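Local coordinates for VESB protease (PDB 4LK4), which is a secreted trypsin-like protein of Vibrio cholerae that probably cleaves polypeptide chains as a serine endopeptidase, at residues H244-L256 against Q266-L278. The protein carries 1 engineered substitution. Numbering follows the deposited sequence.
Sequences HTNQLSYDQVANL and QSFTYTNLDANAL
Ser249 and Thr271 face each other as an antiparallel hydrogen-bonded pair: Ser249 N donates to Thr271 O (2.8 Å) and Thr271 N returns a bond to Ser249 O. The ladder runs on through Leu273 N to Gln247 O at one end and Asp251 N to Thr269 O at the other. Beyond this the two backbones part, and the carboxylate of Asp251 takes over the role of a main-chain carbonyl. With CG beside its own backbone N (chi1 -55°), it reaches across so that OD2 accepts from Thr269 N at 2.7 Å, on the anti side and 19° out of the carboxylate plane. A short acid suits this place, where the strand 248-258 is interrupted.

The segments belong to the hairpin of strands 248-258 and 262-272, in the Ig-like domain that follows the trypsin-like domain, and the two sheet faces have different neighbours. Ser249 turns to the protease barrel, its small hydroxyl bonded to Glu108. The other face is largely aromatic and aliphatic: Tyr250 and Tyr270, a non-hydrogen-bonded pair, lie with ring planes 18° apart but slid so far that they barely overlap, and Tyr270 CD2 meets Tyr250 CB at 3.3 Å. Tyr270 OH is hydrogen-bonded to Ser344, which satisfies the polar end of a buried ring. Further along this face Leu248 CD1 packs on Leu278 CD2, and Phe333 touches both leucines.

Where the strands diverge, the broad ring of Phe268 fills in, its CZ 3.5 Å from Ala254 CB and its edge turned to Asp251 O.

At the other end the long, extended Gln247 carries its amide out to a water that donates to its OE1 and to Asp274 OD1 (2.8 Å); Asp274, an acid, can also pair through OD2 with Lys340. The amide of Asn272 serves both sides of the turn: OD1 accepts from Asp274 N in an Asx turn, and ND2 donates to Asn276 O.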
ATOM      1  N   HIS A 244      -6.731   6.535   1.611  1.00 48.10           N
ATOM      2  CA  HIS A 244      -5.320   6.893   1.533  1.00 46.25           C
ATOM      3  C   HIS A 244      -4.863   7.397   0.166  1.00 46.95           C
ATOM      4  O   HIS A 244      -3.672   7.517  -0.073  1.00 45.84           O
ATOM      5  CB  HIS A 244      -4.472   5.742   2.038  1.00 45.28           C
ATOM      6  CG  HIS A 244      -4.673   5.470   3.491  1.00 46.74           C
ATOM      7  ND1 HIS A 244      -5.641   4.603   3.956  1.00 48.17           N
ATOM      8  CD2 HIS A 244      -4.064   5.983   4.592  1.00 47.41           C
ATOM      9  CE1 HIS A 244      -5.637   4.609   5.281  1.00 48.43           C
ATOM     10  NE2 HIS A 244      -4.682   5.427   5.691  1.00 48.46           N
ATOM     11  N   THR A 245      -5.806   7.736  -0.714  1.00 48.38           N
ATOM     12  CA  THR A 245      -5.492   8.366  -2.005  1.00 48.70           C
ATOM     13  C   THR A 245      -6.357   9.609  -2.154  1.00 52.47           C
ATOM     14  O   THR A 245      -6.841   9.938  -3.240  1.00 52.37           O
ATOM     15  CB  THR A 245      -5.792   7.402  -3.159  1.00 48.57           C
ATOM     16  OG1 THR A 245      -7.163   6.970  -3.083  1.00 47.97           O
ATOM     17  CG2 THR A 245      -4.851   6.173  -3.129  1.00 46.18           C
ATOM     18  N   ASN A 246      -6.538  10.309  -1.035  1.00 56.15           N
ATOM     19  CA  ASN A 246      -7.549  11.345  -0.885  1.00 58.71           C
ATOM     20  C   ASN A 246      -6.935  12.753  -0.801  1.00 60.17           C
ATOM     21  O   ASN A 246      -7.560  13.694  -0.308  1.00 61.46           O
ATOM     22  CB  ASN A 246      -8.334  11.013   0.384  1.00 60.92           C
ATOM     23  CG  ASN A 246      -9.765  11.503   0.347  1.00 65.73           C
ATOM     24  OD1 ASN A 246     -10.245  12.021  -0.658  1.00 66.37           O
ATOM     25  ND2 ASN A 246     -10.449  11.372   1.479  1.00 69.91           N
ATOM     26  N   GLN A 247      -5.697  12.898  -1.260  1.00 59.11           N
ATOM     27  CA  GLN A 247      -5.034  14.221  -1.328  1.00 61.54           C
ATOM     28  C   GLN A 247      -4.884  14.939   0.016  1.00 61.15           C
ATOM     29  O   GLN A 247      -4.808  16.177   0.092  1.00 63.01           O
ATOM     30  CB  GLN A 247      -5.719  15.117  -2.359  1.00 65.04           C
ATOM     31  CG  GLN A 247      -5.829  14.472  -3.735  1.00 66.23           C
ATOM     32  CD  GLN A 247      -6.595  15.348  -4.700  1.00 71.56           C
ATOM     33  OE1 GLN A 247      -6.002  16.048  -5.517  1.00 74.64           O
ATOM     34  NE2 GLN A 247      -7.927  15.336  -4.591  1.00 73.56           N
ATOM     35  N   LEU A 248      -4.824  14.134   1.071  1.00 58.82           N
ATOM     36  CA  LEU A 248      -4.414  14.578   2.391  1.00 58.10           C
ATOM     37  C   LEU A 248      -3.123  13.823   2.662  1.00 55.48           C
ATOM     38  O   LEU A 248      -3.142  12.620   2.906  1.00 51.95           O
ATOM     39  CB  LEU A 248      -5.483  14.226   3.434  1.00 58.02           C
ATOM     40  CG  LEU A 248      -5.150  14.496   4.904  1.00 58.96           C
ATOM     41  CD1 LEU A 248      -4.702  15.942   5.067  1.00 61.60           C
ATOM     42  CD2 LEU A 248      -6.323  14.183   5.834  1.00 58.85           C
ATOM     43  N   SER A 249      -2.008  14.533   2.583  1.00 55.94           N
ATOM     44  CA  SER A 249      -0.699  13.937   2.785  1.00 54.75           C
ATOM     45  C   SER A 249      -0.195  14.135   4.209  1.00 55.66           C
ATOM     46  O   SER A 249      -0.104  15.264   4.716  1.00 59.10           O
ATOM     47  CB  SER A 249       0.311  14.535   1.826  1.00 55.24           C
ATOM     48  OG  SER A 249       1.592  14.003   2.076  1.00 54.64           O
ATOM     49  N   TYR A 250       0.196  13.041   4.837  1.00 54.16           N
ATOM     50  CA  TYR A 250       0.687  13.109   6.189  1.00 54.04           C
ATOM     51  C   TYR A 250       1.633  11.976   6.617  1.00 52.62           C
ATOM     52  O   TYR A 250       1.703  10.914   5.992  1.00 50.46           O
ATOM     53  CB  TYR A 250      -0.511  13.139   7.110  1.00 54.15           C
ATOM     54  CG  TYR A 250      -1.353  11.895   7.083  1.00 52.33           C
ATOM     55  CD1 TYR A 250      -2.283  11.675   6.060  1.00 52.68           C
ATOM     56  CD2 TYR A 250      -1.233  10.937   8.074  1.00 51.12           C
ATOM     57  CE1 TYR A 250      -3.073  10.527   6.034  1.00 50.61           C
ATOM     58  CE2 TYR A 250      -2.006   9.781   8.057  1.00 50.79           C
ATOM     59  CZ  TYR A 250      -2.934   9.577   7.035  1.00 50.22           C
ATOM     60  OH  TYR A 250      -3.735   8.446   7.052  1.00 49.15           O
ATOM     61  N   ASP A 251       2.335  12.229   7.719  1.00 53.58           N
ATOM     62  CA  ASP A 251       3.147  11.219   8.400  1.00 52.51           C
ATOM     63  C   ASP A 251       2.217  10.227   9.091  1.00 51.90           C
ATOM     64  O   ASP A 251       1.464  10.589  10.029  1.00 53.80           O
ATOM     65  CB  ASP A 251       4.070  11.876   9.447  1.00 53.68           C
ATOM     66  CG  ASP A 251       4.942  12.978   8.859  1.00 55.11           C
ATOM     67  OD1 ASP A 251       5.698  12.671   7.922  1.00 55.96           O
ATOM     68  OD2 ASP A 251       4.889  14.138   9.324  1.00 57.28           O
ATOM     69  N   GLN A 252       2.267   8.979   8.647  1.00 49.94           N
ATOM     70  CA  GLN A 252       1.386   7.962   9.187  1.00 49.61           C
ATOM     71  C   GLN A 252       1.938   7.349  10.469  1.00 50.66           C
ATOM     72  O   GLN A 252       1.279   7.369  11.491  1.00 51.48           O
ATOM     73  CB  GLN A 252       1.171   6.859   8.171  1.00 47.43           C
ATOM     74  CG  GLN A 252      -0.038   5.983   8.471  1.00 45.70           C
ATOM     75  CD  GLN A 252      -0.016   4.680   7.673  1.00 43.42           C
ATOM     76  OE1 GLN A 252       1.033   4.210   7.248  1.00 41.15           O
ATOM     77  NE2 GLN A 252      -1.182   4.084   7.500  1.00 42.56           N
ATOM     78  N   VAL A 253       3.150   6.814  10.412  1.00 51.37           N
ATOM     79  CA  VAL A 253       3.663   5.987  11.498  1.00 52.21           C
ATOM     80  C   VAL A 253       4.997   6.542  11.883  1.00 53.80           C
ATOM     81  O   VAL A 253       5.899   6.617  11.070  1.00 57.49           O
ATOM     82  CB  VAL A 253       3.867   4.501  11.083  1.00 50.19           C
ATOM     83  CG1 VAL A 253       4.469   3.694  12.221  1.00 51.49           C
ATOM     84  CG2 VAL A 253       2.560   3.864  10.689  1.00 49.40           C
ATOM     85  N   ALA A 254       5.140   6.904  13.138  1.00 56.16           N
ATOM     86  CA  ALA A 254       6.446   7.193  13.673  1.00 57.45           C
ATOM     87  C   ALA A 254       6.766   6.036  14.568  1.00 57.64           C
ATOM     88  O   ALA A 254       6.198   5.911  15.636  1.00 57.01           O
ATOM     89  CB  ALA A 254       6.409   8.487  14.440  1.00 59.42           C
ATOM     90  N   ASN A 255       7.622   5.143  14.101  1.00 60.30           N
ATOM     91  CA  ASN A 255       8.059   4.027  14.927  1.00 65.32           C
ATOM     92  C   ASN A 255       9.409   4.365  15.514  1.00 66.78           C
ATOM     93  O   ASN A 255      10.395   4.331  14.803  1.00 65.76           O
ATOM     94  CB  ASN A 255       8.175   2.727  14.129  1.00 68.44           C
ATOM     95  CG  ASN A 255       8.526   1.532  15.017  1.00 72.31           C
ATOM     96  OD1 ASN A 255       9.256   1.657  16.013  1.00 71.82           O
ATOM     97  ND2 ASN A 255       7.984   0.371  14.672  1.00 72.66           N
ATOM     98  N   LEU A 256       9.450   4.662  16.809  1.00 67.19           N
ATOM     99  CA  LEU A 256      10.690   5.057  17.439  1.00 71.18           C
ATOM    100  C   LEU A 256      11.534   3.871  17.828  1.00 72.52           C
ATOM    101  O   LEU A 256      12.618   4.045  18.353  1.00 75.22           O
ATOM    102  CB  LEU A 256      10.413   5.895  18.677  1.00 73.81           C
ATOM    103  CG  LEU A 256       9.448   7.048  18.425  1.00 75.45           C
ATOM    104  CD1 LEU A 256       9.560   8.021  19.570  1.00 77.12           C
ATOM    105  CD2 LEU A 256       9.685   7.754  17.089  1.00 76.32           C
ATOM    106  N   GLN A 266       7.277  13.528  19.444  1.00 74.48           N
ATOM    107  CA  GLN A 266       7.376  13.331  17.992  1.00 71.95           C
ATOM    108  C   GLN A 266       6.360  14.181  17.248  1.00 67.00           C
ATOM    109  O   GLN A 266       5.199  14.119  17.520  1.00 64.32           O
ATOM    110  CB  GLN A 266       7.162  11.856  17.647  1.00 71.37           C
ATOM    111  CG  GLN A 266       7.234  11.545  16.166  1.00 71.92           C
ATOM    112  CD  GLN A 266       8.616  11.800  15.612  1.00 75.95           C
ATOM    113  OE1 GLN A 266       9.607  11.352  16.181  1.00 80.57           O
ATOM    114  NE2 GLN A 266       8.694  12.544  14.519  1.00 76.12           N
ATOM    115  N   SER A 267       6.819  14.975  16.305  1.00 67.55           N
ATOM    116  CA  SER A 267       5.940  15.769  15.467  1.00 67.69           C
ATOM    117  C   SER A 267       5.350  14.967  14.258  1.00 62.46           C
ATOM    118  O   SER A 267       5.988  14.049  13.737  1.00 59.77           O
ATOM    119  CB  SER A 267       6.730  16.983  14.974  1.00 72.97           C
ATOM    120  OG  SER A 267       5.911  17.838  14.203  1.00 77.37           O
ATOM    121  N   PHE A 268       4.133  15.323  13.844  1.00 58.96           N
ATOM    122  CA  PHE A 268       3.459  14.720  12.684  1.00 55.60           C
ATOM    123  C   PHE A 268       2.886  15.828  11.806  1.00 55.73           C
ATOM    124  O   PHE A 268       2.223  16.720  12.315  1.00 56.06           O
ATOM    125  CB  PHE A 268       2.297  13.841  13.124  1.00 53.68           C
ATOM    126  CG  PHE A 268       2.703  12.562  13.761  1.00 53.15           C
ATOM    127  CD1 PHE A 268       3.085  12.529  15.060  1.00 55.03           C
ATOM    128  CD2 PHE A 268       2.675  11.385  13.052  1.00 52.94           C
ATOM    129  CE1 PHE A 268       3.438  11.344  15.667  1.00 55.14           C
ATOM    130  CE2 PHE A 268       3.033  10.194  13.649  1.00 52.76           C
ATOM    131  CZ  PHE A 268       3.397  10.177  14.971  1.00 53.55           C
ATOM    132  N   THR A 269       3.108  15.769  10.497  1.00 55.76           N
ATOM    133  CA  THR A 269       2.635  16.836   9.621  1.00 57.95           C
ATOM    134  C   THR A 269       1.555  16.369   8.661  1.00 56.81           C
ATOM    135  O   THR A 269       1.625  15.266   8.106  1.00 57.76           O
ATOM    136  CB  THR A 269       3.793  17.490   8.873  1.00 60.14           C
ATOM    137  OG1 THR A 269       4.707  18.011   9.841  1.00 64.76           O
ATOM    138  CG2 THR A 269       3.314  18.628   7.985  1.00 61.34           C
ATOM    139  N   TYR A 270       0.557  17.238   8.503  1.00 59.17           N
ATOM    140  CA  TYR A 270      -0.674  17.011   7.737  1.00 58.93           C
ATOM    141  C   TYR A 270      -0.774  18.136   6.710  1.00 61.54           C
ATOM    142  O   TYR A 270      -0.686  19.316   7.066  1.00 68.03           O
ATOM    143  CB  TYR A 270      -1.887  17.002   8.687  1.00 58.92           C
ATOM    144  CG  TYR A 270      -1.724  15.931   9.738  1.00 57.98           C
ATOM    145  CD1 TYR A 270      -1.042  16.193  10.928  1.00 58.56           C
ATOM    146  CD2 TYR A 270      -2.169  14.637   9.508  1.00 54.54           C
ATOM    147  CE1 TYR A 270      -0.827  15.196  11.868  1.00 57.41           C
ATOM    148  CE2 TYR A 270      -1.970  13.639  10.445  1.00 54.08           C
ATOM    149  CZ  TYR A 270      -1.286  13.920  11.619  1.00 55.82           C
ATOM    150  OH  TYR A 270      -1.058  12.919  12.539  1.00 55.82           O
ATOM    151  N   THR A 271      -0.930  17.770   5.442  1.00 59.85           N
ATOM    152  CA  THR A 271      -0.889  18.719   4.338  1.00 61.46           C
ATOM    153  C   THR A 271      -2.036  18.486   3.354  1.00 61.34           C
ATOM    154  O   THR A 271      -2.257  17.354   2.901  1.00 60.47           O
ATOM    155  CB  THR A 271       0.421  18.554   3.571  1.00 61.93           C
ATOM    156  OG1 THR A 271       1.505  18.536   4.499  1.00 63.49           O
ATOM    157  CG2 THR A 271       0.610  19.682   2.582  1.00 65.02           C
ATOM    158  N   ASN A 272      -2.747  19.550   3.009  1.00 62.99           N
ATOM    159  CA  ASN A 272      -3.844  19.468   2.060  1.00 64.13           C
ATOM    160  C   ASN A 272      -3.346  19.643   0.633  1.00 66.63           C
ATOM    161  O   ASN A 272      -2.968  20.753   0.248  1.00 70.74           O
ATOM    162  CB  ASN A 272      -4.865  20.547   2.352  1.00 67.83           C
ATOM    163  CG  ASN A 272      -6.020  20.551   1.379  1.00 69.48           C
ATOM    164  OD1 ASN A 272      -6.427  19.505   0.878  1.00 69.33           O
ATOM    165  ND2 ASN A 272      -6.581  21.736   1.130  1.00 73.37           N
ATOM    166  N   LEU A 273      -3.365  18.558  -0.143  1.00 63.55           N
ATOM    167  CA  LEU A 273      -3.035  18.626  -1.548  1.00 66.35           C
ATOM    168  C   LEU A 273      -4.266  18.843  -2.435  1.00 69.58           C
ATOM    169  O   LEU A 273      -4.118  18.919  -3.655  1.00 70.81           O
ATOM    170  CB  LEU A 273      -2.307  17.350  -1.986  1.00 64.67           C
ATOM    171  CG  LEU A 273      -1.020  17.017  -1.225  1.00 63.26           C
ATOM    172  CD1 LEU A 273      -0.409  15.723  -1.715  1.00 62.09           C
ATOM    173  CD2 LEU A 273      -0.017  18.144  -1.349  1.00 66.07           C
ATOM    174  N   ASP A 274      -5.462  18.933  -1.840  1.00 70.87           N
ATOM    175  CA  ASP A 274      -6.702  19.127  -2.606  1.00 76.18           C
ATOM    176  C   ASP A 274      -6.909  20.610  -2.935  1.00 81.06           C
ATOM    177  O   ASP A 274      -6.429  21.485  -2.211  1.00 82.42           O
ATOM    178  CB  ASP A 274      -7.918  18.571  -1.833  1.00 78.01           C
ATOM    179  CG  ASP A 274      -9.070  18.071  -2.764  1.00 83.20           C
ATOM    180  OD1 ASP A 274      -9.311  18.657  -3.853  1.00 90.10           O
ATOM    181  OD2 ASP A 274      -9.753  17.085  -2.392  1.00 80.34           O
ATOM    182  N   ALA A 275      -7.626  20.888  -4.025  1.00 84.32           N
ATOM    183  CA  ALA A 275      -7.861  22.267  -4.478  1.00 88.16           C
ATOM    184  C   ALA A 275      -8.816  23.020  -3.537  1.00 89.30           C
ATOM    185  O   ALA A 275      -8.718  24.254  -3.386  1.00 90.68           O
ATOM    186  CB  ALA A 275      -8.382  22.279  -5.914  1.00 90.70           C
ATOM    187  N   ASN A 276      -9.722  22.277  -2.897  1.00 86.92           N
ATOM    188  CA  ASN A 276     -10.616  22.868  -1.899  1.00 87.87           C
ATOM    189  C   ASN A 276     -10.048  22.855  -0.499  1.00 83.47           C
ATOM    190  O   ASN A 276      -9.329  21.944  -0.121  1.00 78.62           O
ATOM    191  CB  ASN A 276     -11.957  22.153  -1.894  1.00 89.48           C
ATOM    192  CG  ASN A 276     -12.858  22.634  -3.002  1.00 93.61           C
ATOM    193  OD1 ASN A 276     -13.064  23.846  -3.171  1.00 96.27           O
ATOM    194  ND2 ASN A 276     -13.390  21.697  -3.778  1.00 92.78           N
ATOM    195  N   ALA A 277     -10.404  23.866   0.274  1.00 85.11           N
ATOM    196  CA  ALA A 277      -9.878  24.017   1.620  1.00 83.03           C
ATOM    197  C   ALA A 277     -10.357  22.914   2.570  1.00 79.20           C
ATOM    198  O   ALA A 277     -11.459  22.387   2.436  1.00 78.19           O
ATOM    199  CB  ALA A 277     -10.268  25.382   2.174  1.00 88.00           C
ATOM    200  N   LEU A 278      -9.512  22.612   3.548  1.00 77.11           N
ATOM    201  CA  LEU A 278      -9.788  21.621   4.584  1.00 75.68           C
ATOM    202  C   LEU A 278     -10.005  22.350   5.902  1.00 78.23           C
ATOM    203  O   LEU A 278      -9.309  23.326   6.166  1.00 81.92           O
ATOM    204  CB  LEU A 278      -8.571  20.727   4.732  1.00 73.01           C
ATOM    205  CG  LEU A 278      -8.758  19.234   4.561  1.00 70.02           C
ATOM    206  CD1 LEU A 278      -9.187  18.924   3.139  1.00 70.84           C
ATOM    207  CD2 LEU A 278      -7.451  18.555   4.921  1.00 66.50           C
TER
HETATM  208  O   HOH W   1      -8.012  18.132  -6.328  1.00 60.61           O